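Long-range contacts in uncharacterized protein (Parabacteroides merdae ATCC 43184, PDB 4OPW), which is of unknown function but is a putative adhesin, probably acting in cell adhesion through a head domain related to those of auto-transporter adhesins: residues D31-S37 / I80-K86; F21-F26 / W87-K92; K147-C153 / N167-Y173; K106-L110 / V126-K130. All coordinates share one frame; numbering follows the deposited sequence.

Contact 1. Residues D31-S37 / I80-K86; sequences DFNYEQS and IVKTNSK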
# COMPACT_ATOMS: atom_id res chain seq x y z
N ASP A 31 -11.21 -7.63 -4.29
CA ASP A 31 -11.47 -6.83 -3.10
C ASP A 31 -10.96 -7.63 -1.93
O ASP A 31 -11.61 -8.60 -1.55
CB ASP A 31 -12.98 -6.52 -2.99
CG ASP A 31 -13.43 -5.73 -4.20
OD1 ASP A 31 -12.95 -4.59 -4.37
OD2 ASP A 31 -14.11 -6.33 -5.09
N PHE A 32 -9.79 -7.28 -1.39
CA PHE A 32 -9.16 -8.05 -0.32
C PHE A 32 -9.30 -7.32 1.02
O PHE A 32 -8.74 -6.24 1.21
CB PHE A 32 -7.67 -8.32 -0.65
CG PHE A 32 -7.02 -9.44 0.14
CD1 PHE A 32 -6.82 -9.32 1.51
CD2 PHE A 32 -6.50 -10.56 -0.51
CE1 PHE A 32 -6.22 -10.35 2.24
CE2 PHE A 32 -5.90 -11.58 0.21
CZ PHE A 32 -5.75 -11.47 1.59
N ASN A 33 -10.09 -7.91 1.95
CA ASN A 33 -10.40 -7.35 3.26
C ASN A 33 -9.65 -8.13 4.33
O ASN A 33 -9.84 -9.34 4.47
CB ASN A 33 -11.93 -7.39 3.50
CG ASN A 33 -12.64 -6.51 2.49
OD1 ASN A 33 -12.28 -5.34 2.31
ND2 ASN A 33 -13.57 -7.07 1.72
N TYR A 34 -8.78 -7.43 5.04
CA TYR A 34 -7.91 -8.04 6.03
C TYR A 34 -8.11 -7.48 7.42
O TYR A 34 -8.31 -6.27 7.60
CB TYR A 34 -6.41 -7.85 5.61
CG TYR A 34 -5.43 -8.33 6.66
CD1 TYR A 34 -5.09 -9.68 6.77
CD2 TYR A 34 -4.89 -7.44 7.59
CE1 TYR A 34 -4.28 -10.14 7.80
CE2 TYR A 34 -4.07 -7.89 8.62
CZ TYR A 34 -3.76 -9.24 8.72
OH TYR A 34 -2.95 -9.64 9.75
N GLU A 35 -7.98 -8.36 8.41
CA GLU A 35 -7.99 -7.95 9.81
C GLU A 35 -6.89 -8.69 10.55
O GLU A 35 -6.64 -9.87 10.29
CB GLU A 35 -9.37 -8.17 10.46
CG GLU A 35 -10.38 -7.09 10.12
CD GLU A 35 -11.80 -7.32 10.60
OE1 GLU A 35 -11.98 -7.79 11.75
OE2 GLU A 35 -12.74 -7.01 9.83
N GLN A 36 -6.19 -7.98 11.43
CA GLN A 36 -5.14 -8.55 12.26
C GLN A 36 -5.79 -8.93 13.59
O GLN A 36 -6.35 -8.07 14.28
CB GLN A 36 -3.95 -7.60 12.45
CG GLN A 36 -2.71 -8.31 13.02
CD GLN A 36 -1.58 -7.40 13.46
OE1 GLN A 36 -1.54 -6.21 13.16
NE2 GLN A 36 -0.62 -7.95 14.19
N SER A 37 -5.77 -10.24 13.93
CA SER A 37 -6.39 -10.71 15.17
C SER A 37 -5.82 -12.05 15.59
O SER A 37 -5.21 -12.73 14.78
CB SER A 37 -7.90 -10.85 14.98
OG SER A 37 -8.22 -11.97 14.17
N ILE A 80 -14.21 -11.32 -3.95
CA ILE A 80 -13.99 -10.76 -2.62
C ILE A 80 -13.28 -11.77 -1.75
O ILE A 80 -13.67 -12.94 -1.71
CB ILE A 80 -15.32 -10.29 -1.93
CG1 ILE A 80 -16.19 -9.41 -2.86
CG2 ILE A 80 -15.04 -9.58 -0.58
CD1 ILE A 80 -17.63 -9.13 -2.28
N VAL A 81 -12.24 -11.31 -1.04
CA VAL A 81 -11.48 -12.11 -0.09
C VAL A 81 -11.61 -11.44 1.28
O VAL A 81 -11.39 -10.23 1.40
CB VAL A 81 -10.00 -12.28 -0.51
CG1 VAL A 81 -9.20 -13.06 0.55
CG2 VAL A 81 -9.90 -12.97 -1.87
N LYS A 82 -12.02 -12.21 2.30
CA LYS A 82 -12.06 -11.72 3.68
C LYS A 82 -11.24 -12.68 4.53
O LYS A 82 -11.59 -13.86 4.61
CB LYS A 82 -13.50 -11.58 4.21
CG LYS A 82 -13.53 -10.95 5.61
CD LYS A 82 -14.93 -10.87 6.19
CE LYS A 82 -14.87 -10.66 7.68
NZ LYS A 82 -16.13 -10.11 8.23
N THR A 83 -10.13 -12.22 5.14
CA THR A 83 -9.31 -13.15 5.93
C THR A 83 -8.63 -12.42 7.09
O THR A 83 -8.71 -11.20 7.20
CB THR A 83 -8.30 -13.89 5.01
OG1 THR A 83 -7.73 -14.99 5.71
CG2 THR A 83 -7.24 -12.97 4.43
N ASN A 84 -8.00 -13.18 7.98
CA ASN A 84 -7.32 -12.62 9.14
C ASN A 84 -6.06 -13.43 9.46
O ASN A 84 -5.96 -14.61 9.07
CB ASN A 84 -8.27 -12.58 10.37
CG ASN A 84 -8.56 -13.94 10.96
OD1 ASN A 84 -9.20 -14.79 10.33
ND2 ASN A 84 -8.08 -14.19 12.19
N SER A 85 -5.13 -12.82 10.19
CA SER A 85 -3.93 -13.48 10.68
C SER A 85 -3.45 -12.77 11.93
O SER A 85 -3.81 -11.61 12.15
CB SER A 85 -2.84 -13.49 9.61
OG SER A 85 -2.26 -12.20 9.44
N LYS A 86 -2.62 -13.44 12.72
CA LYS A 86 -2.10 -12.82 13.93
C LYS A 86 -1.06 -11.73 13.59
O LYS A 86 -0.95 -10.73 14.30
CB LYS A 86 -1.51 -13.90 14.84
CG LYS A 86 -1.06 -13.39 16.19
CD LYS A 86 -0.76 -14.52 17.18
CE LYS A 86 -0.10 -13.94 18.42
NZ LYS A 86 0.11 -14.97 19.48

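Contact 2. Residues F21-F26 / W87-K92; sequences FNAIKF and WLKEVK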
# COMPACT_ATOMS: atom_id res chain seq x y z
N PHE A 21 -0.37 -17.18 8.03
CA PHE A 21 0.39 -16.39 7.04
C PHE A 21 0.78 -15.07 7.68
O PHE A 21 0.06 -14.58 8.55
CB PHE A 21 -0.39 -16.18 5.72
CG PHE A 21 -1.66 -15.38 5.85
CD1 PHE A 21 -1.65 -13.98 5.74
CD2 PHE A 21 -2.88 -16.01 6.09
CE1 PHE A 21 -2.82 -13.24 5.90
CE2 PHE A 21 -4.07 -15.26 6.21
CZ PHE A 21 -4.03 -13.88 6.13
N ASN A 22 1.90 -14.47 7.23
CA ASN A 22 2.30 -13.16 7.75
C ASN A 22 2.61 -12.20 6.57
O ASN A 22 3.09 -11.09 6.76
CB ASN A 22 3.50 -13.27 8.71
CG ASN A 22 4.76 -13.82 8.08
OD1 ASN A 22 4.85 -13.99 6.86
ND2 ASN A 22 5.76 -14.13 8.91
N ALA A 23 2.32 -12.66 5.33
CA ALA A 23 2.58 -11.90 4.12
C ALA A 23 1.54 -12.25 3.09
O ALA A 23 1.06 -13.39 3.04
CB ALA A 23 3.99 -12.18 3.59
N ILE A 24 1.14 -11.24 2.29
CA ILE A 24 0.09 -11.41 1.29
C ILE A 24 0.59 -10.96 -0.08
O ILE A 24 1.24 -9.92 -0.19
CB ILE A 24 -1.19 -10.60 1.71
CG1 ILE A 24 -1.77 -11.08 3.05
CG2 ILE A 24 -2.28 -10.66 0.59
CD1 ILE A 24 -2.82 -10.08 3.72
N LYS A 25 0.24 -11.73 -1.12
CA LYS A 25 0.56 -11.40 -2.51
C LYS A 25 -0.62 -11.74 -3.39
O LYS A 25 -1.14 -12.85 -3.33
CB LYS A 25 1.83 -12.13 -2.98
CG LYS A 25 2.32 -11.77 -4.38
CD LYS A 25 3.65 -12.47 -4.65
CE LYS A 25 4.15 -12.31 -6.06
NZ LYS A 25 5.42 -13.07 -6.28
N PHE A 26 -1.07 -10.79 -4.21
CA PHE A 26 -2.16 -11.06 -5.15
C PHE A 26 -2.11 -10.05 -6.29
O PHE A 26 -1.59 -8.95 -6.12
CB PHE A 26 -3.55 -11.07 -4.45
CG PHE A 26 -4.00 -9.77 -3.80
CD1 PHE A 26 -3.30 -9.23 -2.73
CD2 PHE A 26 -5.21 -9.18 -4.17
CE1 PHE A 26 -3.71 -8.04 -2.13
CE2 PHE A 26 -5.66 -8.02 -3.52
CZ PHE A 26 -4.88 -7.43 -2.53
N TRP A 87 -0.26 -11.98 12.57
CA TRP A 87 0.83 -11.10 12.16
C TRP A 87 0.76 -10.76 10.67
O TRP A 87 0.32 -11.58 9.85
CB TRP A 87 2.17 -11.79 12.44
CG TRP A 87 2.36 -12.20 13.87
CD1 TRP A 87 2.27 -13.46 14.38
CD2 TRP A 87 2.60 -11.33 14.98
NE1 TRP A 87 2.48 -13.43 15.74
CE2 TRP A 87 2.67 -12.13 16.13
CE3 TRP A 87 2.75 -9.93 15.11
CZ2 TRP A 87 2.94 -11.60 17.41
CZ3 TRP A 87 3.03 -9.41 16.36
CH2 TRP A 87 3.09 -10.23 17.50
N LEU A 88 1.24 -9.55 10.32
CA LEU A 88 1.32 -9.12 8.93
C LEU A 88 2.56 -8.24 8.74
O LEU A 88 2.63 -7.16 9.31
CB LEU A 88 0.06 -8.40 8.44
CG LEU A 88 0.05 -8.03 6.95
CD1 LEU A 88 -0.04 -9.28 6.07
CD2 LEU A 88 -1.05 -7.04 6.64
N LYS A 89 3.53 -8.72 7.98
CA LYS A 89 4.76 -7.95 7.77
C LYS A 89 4.86 -7.40 6.34
O LYS A 89 5.70 -6.52 6.08
CB LYS A 89 6.02 -8.79 8.12
CG LYS A 89 6.30 -9.92 7.10
CD LYS A 89 7.57 -10.70 7.43
CE LYS A 89 7.85 -11.71 6.36
NZ LYS A 89 9.11 -12.44 6.63
N GLU A 90 4.05 -7.92 5.41
CA GLU A 90 4.18 -7.51 4.01
C GLU A 90 2.93 -7.71 3.20
O GLU A 90 2.23 -8.71 3.36
CB GLU A 90 5.32 -8.34 3.38
CG GLU A 90 5.69 -8.08 1.94
CD GLU A 90 6.72 -9.10 1.50
OE1 GLU A 90 7.86 -9.02 2.00
OE2 GLU A 90 6.35 -10.07 0.80
N VAL A 91 2.68 -6.78 2.28
CA VAL A 91 1.60 -6.87 1.31
C VAL A 91 2.14 -6.47 -0.05
O VAL A 91 2.76 -5.40 -0.17
CB VAL A 91 0.33 -6.02 1.67
CG1 VAL A 91 -0.78 -6.19 0.62
CG2 VAL A 91 -0.19 -6.34 3.08
N LYS A 92 1.91 -7.32 -1.07
CA LYS A 92 2.25 -7.03 -2.46
C LYS A 92 0.93 -7.08 -3.24
O LYS A 92 0.34 -8.16 -3.35
CB LYS A 92 3.31 -8.02 -3.00
CG LYS A 92 4.57 -8.11 -2.14
CD LYS A 92 5.71 -8.81 -2.83
CE LYS A 92 7.01 -8.50 -2.12
NZ LYS A 92 7.88 -9.69 -2.00
O HOH W 1 0.25 -14.73 11.38
O HOH W 2 4.08 -11.07 0.02
O HOH W 3 7.37 -11.39 -4.09

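Contact 3. Residues K147-C153 / N167-Y173; sequences KTDKLEC and NAEEADY. With EDO (1,2-ethanediol), chain E.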
# COMPACT_ATOMS: atom_id res chain seq x y z
N LYS A 147 2.18 5.49 13.36
CA LYS A 147 3.14 5.75 14.44
C LYS A 147 4.30 4.84 14.16
O LYS A 147 4.13 3.62 14.17
CB LYS A 147 2.52 5.54 15.84
CG LYS A 147 3.51 5.60 17.02
CD LYS A 147 4.09 6.99 17.24
CE LYS A 147 5.16 7.00 18.31
NZ LYS A 147 5.82 8.33 18.40
N THR A 148 5.45 5.41 13.78
CA THR A 148 6.61 4.58 13.45
C THR A 148 7.91 5.25 13.84
O THR A 148 7.92 6.45 14.16
CB THR A 148 6.58 4.24 11.90
OG1 THR A 148 7.53 3.20 11.61
CG2 THR A 148 6.86 5.44 11.02
N ASP A 149 9.00 4.48 13.83
CA ASP A 149 10.33 5.03 14.08
C ASP A 149 10.86 5.49 12.73
O ASP A 149 11.05 6.68 12.52
CB ASP A 149 11.24 4.01 14.78
CG ASP A 149 10.85 3.76 16.22
OD1 ASP A 149 10.45 4.72 16.92
OD2 ASP A 149 10.93 2.59 16.66
N LYS A 150 10.98 4.56 11.76
CA LYS A 150 11.43 4.87 10.41
C LYS A 150 10.28 4.76 9.42
O LYS A 150 9.61 3.74 9.37
CB LYS A 150 12.57 3.92 10.00
CG LYS A 150 13.17 4.23 8.61
CD LYS A 150 13.80 5.65 8.52
CE LYS A 150 14.04 6.07 7.09
NZ LYS A 150 15.08 5.20 6.44
N LEU A 151 10.09 5.82 8.62
CA LEU A 151 9.09 5.84 7.54
C LEU A 151 9.82 5.97 6.21
O LEU A 151 10.69 6.84 6.05
CB LEU A 151 8.11 7.02 7.73
CG LEU A 151 7.10 7.30 6.63
CD1 LEU A 151 6.13 6.10 6.44
CD2 LEU A 151 6.32 8.56 6.95
N GLU A 152 9.49 5.08 5.26
CA GLU A 152 10.03 5.10 3.90
C GLU A 152 8.85 5.13 2.96
O GLU A 152 7.95 4.30 3.06
CB GLU A 152 10.96 3.94 3.62
CG GLU A 152 12.26 4.06 4.41
CD GLU A 152 13.13 2.82 4.46
OE1 GLU A 152 12.83 1.86 3.72
OE2 GLU A 152 14.10 2.80 5.25
N CYS A 153 8.84 6.17 2.11
CA CYS A 153 7.80 6.38 1.11
C CYS A 153 8.44 6.60 -0.21
O CYS A 153 9.25 7.51 -0.39
CB CYS A 153 6.90 7.56 1.48
SG CYS A 153 5.69 7.18 2.74
N ASN A 167 2.93 10.21 13.27
CA ASN A 167 4.28 10.56 13.65
C ASN A 167 5.30 9.54 13.21
O ASN A 167 5.05 8.35 13.27
CB ASN A 167 4.37 10.68 15.19
CG ASN A 167 3.58 11.83 15.78
OD1 ASN A 167 4.10 12.93 15.99
ND2 ASN A 167 2.31 11.57 16.08
N ALA A 168 6.46 10.02 12.79
CA ALA A 168 7.64 9.21 12.47
C ALA A 168 8.85 9.90 13.06
O ALA A 168 8.82 11.12 13.21
CB ALA A 168 7.81 9.03 10.97
N GLU A 169 9.90 9.15 13.44
CA GLU A 169 11.11 9.78 13.98
C GLU A 169 11.99 10.27 12.83
O GLU A 169 12.61 11.33 12.92
CB GLU A 169 11.88 8.81 14.90
CG GLU A 169 11.21 8.61 16.25
CD GLU A 169 11.27 9.85 17.12
OE1 GLU A 169 12.37 10.16 17.63
OE2 GLU A 169 10.24 10.55 17.22
N GLU A 170 12.02 9.48 11.73
CA GLU A 170 12.76 9.76 10.50
C GLU A 170 11.91 9.37 9.32
O GLU A 170 11.20 8.35 9.39
CB GLU A 170 14.08 8.96 10.42
CG GLU A 170 15.06 9.15 11.57
CD GLU A 170 16.33 8.32 11.46
OE1 GLU A 170 16.27 7.18 10.94
OE2 GLU A 170 17.39 8.80 11.92
N ALA A 171 11.97 10.15 8.24
CA ALA A 171 11.23 9.79 7.03
C ALA A 171 12.07 10.03 5.79
O ALA A 171 12.74 11.06 5.69
CB ALA A 171 9.91 10.56 6.92
N ASP A 172 12.02 9.06 4.86
CA ASP A 172 12.65 9.17 3.55
C ASP A 172 11.53 9.18 2.53
O ASP A 172 10.83 8.18 2.40
CB ASP A 172 13.64 8.02 3.27
CG ASP A 172 14.91 8.00 4.11
OD1 ASP A 172 15.27 9.06 4.67
OD2 ASP A 172 15.56 6.93 4.17
N TYR A 173 11.31 10.34 1.90
CA TYR A 173 10.28 10.50 0.88
C TYR A 173 10.93 10.61 -0.47
O TYR A 173 11.88 11.40 -0.63
CB TYR A 173 9.43 11.75 1.14
CG TYR A 173 8.63 11.75 2.42
CD1 TYR A 173 7.53 10.91 2.58
CD2 TYR A 173 8.89 12.68 3.42
CE1 TYR A 173 6.74 10.96 3.72
CE2 TYR A 173 8.09 12.75 4.57
CZ TYR A 173 7.03 11.88 4.72
OH TYR A 173 6.22 11.95 5.82
C1 EDO E . 6.11 2.71 17.45
O1 EDO E . 6.04 3.22 18.77
C2 EDO E . 7.50 3.00 16.86
O2 EDO E . 7.77 4.39 16.94

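Contact 4. Residues K106-L110 / V126-K130; sequences KGDEL and VEVGK. With EDO (1,2-ethanediol), chain E.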
# COMPACT_ATOMS: atom_id res chain seq x y z
N LYS A 106 0.09 -3.90 13.80
CA LYS A 106 1.26 -3.76 14.67
C LYS A 106 2.35 -4.72 14.20
O LYS A 106 2.08 -5.61 13.40
CB LYS A 106 0.90 -4.00 16.14
CG LYS A 106 0.42 -5.42 16.47
CD LYS A 106 0.20 -5.62 17.97
CE LYS A 106 -0.32 -7.01 18.25
NZ LYS A 106 0.70 -8.03 17.92
N GLY A 107 3.56 -4.52 14.68
CA GLY A 107 4.69 -5.37 14.32
C GLY A 107 5.98 -4.61 14.20
O GLY A 107 5.97 -3.38 14.19
N ASP A 108 7.10 -5.33 14.09
CA ASP A 108 8.41 -4.71 13.93
C ASP A 108 8.48 -3.93 12.61
O ASP A 108 9.03 -2.83 12.57
CB ASP A 108 9.53 -5.78 13.96
CG ASP A 108 9.73 -6.49 15.29
OD1 ASP A 108 9.29 -5.95 16.34
OD2 ASP A 108 10.34 -7.57 15.29
N GLU A 109 7.93 -4.53 11.53
CA GLU A 109 7.99 -3.93 10.20
C GLU A 109 6.76 -4.23 9.38
O GLU A 109 6.23 -5.34 9.44
CB GLU A 109 9.24 -4.44 9.44
CG GLU A 109 10.57 -3.94 9.98
CD GLU A 109 11.84 -4.35 9.26
OE1 GLU A 109 11.80 -4.48 8.01
OE2 GLU A 109 12.88 -4.51 9.94
N LEU A 110 6.35 -3.26 8.55
CA LEU A 110 5.28 -3.46 7.60
C LEU A 110 5.74 -2.86 6.28
O LEU A 110 6.03 -1.66 6.19
CB LEU A 110 3.93 -2.88 8.06
CG LEU A 110 2.77 -3.05 7.06
CD1 LEU A 110 2.53 -4.54 6.66
CD2 LEU A 110 1.51 -2.39 7.59
N VAL A 126 -1.75 2.24 12.37
CA VAL A 126 -0.60 1.40 12.05
C VAL A 126 0.52 1.79 13.03
O VAL A 126 0.97 2.95 13.00
CB VAL A 126 -0.17 1.55 10.57
CG1 VAL A 126 1.08 0.72 10.25
CG2 VAL A 126 -1.32 1.20 9.62
N GLU A 127 0.93 0.88 13.91
CA GLU A 127 2.00 1.17 14.88
C GLU A 127 3.09 0.13 14.69
O GLU A 127 2.95 -1.00 15.15
CB GLU A 127 1.47 1.22 16.32
CG GLU A 127 2.55 1.55 17.33
CD GLU A 127 2.12 2.20 18.62
OE1 GLU A 127 0.90 2.27 18.89
OE2 GLU A 127 3.02 2.65 19.37
N VAL A 128 4.16 0.52 13.99
CA VAL A 128 5.26 -0.39 13.65
C VAL A 128 6.60 0.28 13.85
O VAL A 128 6.66 1.50 13.92
CB VAL A 128 5.12 -0.88 12.17
CG1 VAL A 128 3.89 -1.77 11.98
CG2 VAL A 128 5.11 0.30 11.17
N GLY A 129 7.67 -0.51 13.93
CA GLY A 129 9.02 0.03 14.05
C GLY A 129 9.46 0.67 12.75
O GLY A 129 10.05 1.76 12.75
N LYS A 130 9.15 0.04 11.62
CA LYS A 130 9.50 0.55 10.30
C LYS A 130 8.33 0.37 9.35
O LYS A 130 7.77 -0.72 9.26
CB LYS A 130 10.75 -0.17 9.78
CG LYS A 130 11.27 0.31 8.44
CD LYS A 130 12.34 -0.64 7.94
CE LYS A 130 13.05 -0.13 6.72
NZ LYS A 130 14.16 -1.02 6.32
C1 EDO E . 6.11 2.71 17.45
O1 EDO E . 6.04 3.22 18.77
C2 EDO E . 7.50 3.00 16.86
O2 EDO E . 7.77 4.39 16.94
O HOH W 4 4.20 -2.30 17.27

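Contact 1. Residues D31-S37 / I80-K86
Strands 31-36 and 80-85 run parallel in strict one-to-one pairing from D31 opposite I80 to Q36 opposite S85, their axes 4.7 Å apart and 13° from perfect alignment. The backbone bonds alternate in the parallel manner. V81 N to D31 O, at 2.8 Å, and N33 N to V81 O, at 2.7 Å, are nearly straight, whereas the middle bonds, E35 N to T83 O and S85 N to E35 O, are longer and more bent, the latter weak. F32, Y34, V81, T83 and S85 share the inward face. With CG turned opposite the backbone N (chi1 -162°), the F32 ring swings across to the neighbouring strand, where V81 CG1 makes a CH-pi contact over one face, 3.9 Å from the ring centroid, and T83 CG2 approaches CZ obliquely at 3.5 Å. The threonine hydroxyl instead binds H42 O. Y34 lies with S85 OG at the edge of its ring, in plane, and its OH donates to that oxygen over 2.7 Å; S85 OG is also bonded to W87 O, so the serine ties the buried phenol to the loop that follows. In the conformer described, Q36 NE2 donates to K86 O at 2.8 Å. On the other face N84 ND2 reaches S37 OG at 3.0 Å along a bent path, tilted from the amide plane, while N84 OD1 is taken by H42 N. In-register parallel strands with aromatic and aliphatic side chains packed inward are characteristic of a right-handed beta-helix of the pectate-lyase-like clan, to which this head domain belongs.

Contact 2. Residues F21-F26 / W87-K92
L88 reaches across to I24 where segments 21-26 and 87-92 pass from loop into parallel strands. Its CB lies against Y34 OH. The first bond of the side chain leads away from segment 21-26, but with CG anti to the backbone N (chi1 -175°) the turn at chi2 (68°) brings the CD1 branch back: CD1 touches I24 CD1 at 3.7 Å, the L88 and I24 side chains crossing at about a right angle, and also lies 3.7 Å from N22 O. I24 in turn packs on F32, Y34 and F99, which places the pair in the interior of the coil. N22 O takes a bond from K89 N at 2.7 Å. Beyond it, I24 N binds E90 O and K92 N binds I24 O, while F26 N meets K92 O at 3.1 Å. Water joins F21 O to W87 N, and on the outer face another water donates to E90 OE2 at 2.6 Å and weakly to I24 O. In the conformer described, K92 NZ forms a salt bridge with E90 OE2 at 3.2 Å whose hydrogen bond is weak; a third water accepts from K92 NZ and, weakly, from K25 NZ. The chemistry is thus divided: aliphatic contact inward, a backbone seam that becomes regular from A23 and E90 on, and a hydrated outer face where the E90 carboxylate probably moderates the charge of K92.

Contact 3. Residues K147-C153 / N167-Y173
The Y173 ring meets C153 CB at its edge, near the ring plane, with CD1 3.6 Å away, and in the conformer described the C153 sulfur stands obliquely, 5.2 Å from the centroid. L151 CD2 also comes in obliquely and lies 3.6 Å from Y173 OH. V188, V191 and C193 also pack on Y173. A second flat group, the D172 carboxylate, is met from above: K150 NZ approaches OD2 at 2.9 Å, 62° out of the plane. The same nitrogen reaches E152 OE2 at 2.9 Å, this time at the anti lone pair. Bends in the lysine chain at chi2 (61°) and chi4 (-66°) fold its tip back between the two acids. In the backbone, the strands pair in parallel, with L151 N to E170 O and D172 N to L151 O, and D149 O accepts from both E169 N and E170 N. D149 OD1, in the conformer described, takes a bond at 2.7 Å from O2 of an ethanediol molecule that probably came from the crystallisation liquor. One ammonium held between two carboxylates whose oxygens, E152 OE2 and D172 OD2, are only 4.5 Å apart suggests that K150 probably offsets their repulsion on the outer face, while the inward side chains make an apolar seam.

Contact 4. Residues K106-L110 / V126-K130
The corner at G107 and D108 rests on the equivalent corner at G129 of the following coil, a stacking of turns that belongs to the parallel beta-helix. Most of the polar chemistry is in the backbone. G107 O receives G129 N in a weak bond of 3.3 Å, whereas D108 O accepts K130 N at 3.0 Å. After the corner the pairing becomes regular: L110 N donates to K130 O at 3.0 Å, with an N-H...O angle of 163°. Ahead of it a water bridges the two segments, donating to E127 O at 2.8 Å and accepting only weakly from G107 N. V128 O is hydrogen-bonded to T148 OG1 of the next coil, and K106 N is bonded on the preceding side to Q36 OE1, in the conformer described for that glutamine. G107 has phi 144° and psi 170°, and V128 packs against this glycine, its CB 3.3 Å from G107 O. Inside the coil L110 packs on two residues of strand 126-128: its CB touches V128 CG1, and its CD2 meets V126 CG1, the L110 and V126 side chains crossing at about a right angle. Outside, in the conformer described for E109, this residue and K130 lie side by side and point the same way, E109 CG against K130 CB, yet their charged ends stop short of a salt bridge; K130 NZ has a long, weak ion pair with E152 OE2. E127 OE2 accepts a hydrogen bond from O1 of the ethanediol at 3.1 Å.

Overall arrangement
From the N terminus, the chain passes first through 21-26 and then 31-37, strands that follow each other, and later returns through 80-86 and 87-92. Contact 1 is therefore nested inside the loop closed by contact 2, and the two touch where F32 packs on F26. Contact 4 then closes a short loop, from 106-110 to 126-130, and contact 3 another, from 147-153 to 167-173; both follow in series and nothing crosses. Contacts 2, 3 and 4 reach the same long sheet, and contact 4 also reaches the strands to which contact 1 belongs. Q36, in the conformer described, joins contact 1 to contact 4 through K106, and K147 and T148 join contact 4 to contact 3; the centres of contacts 3 and 4 are about 11 Å apart.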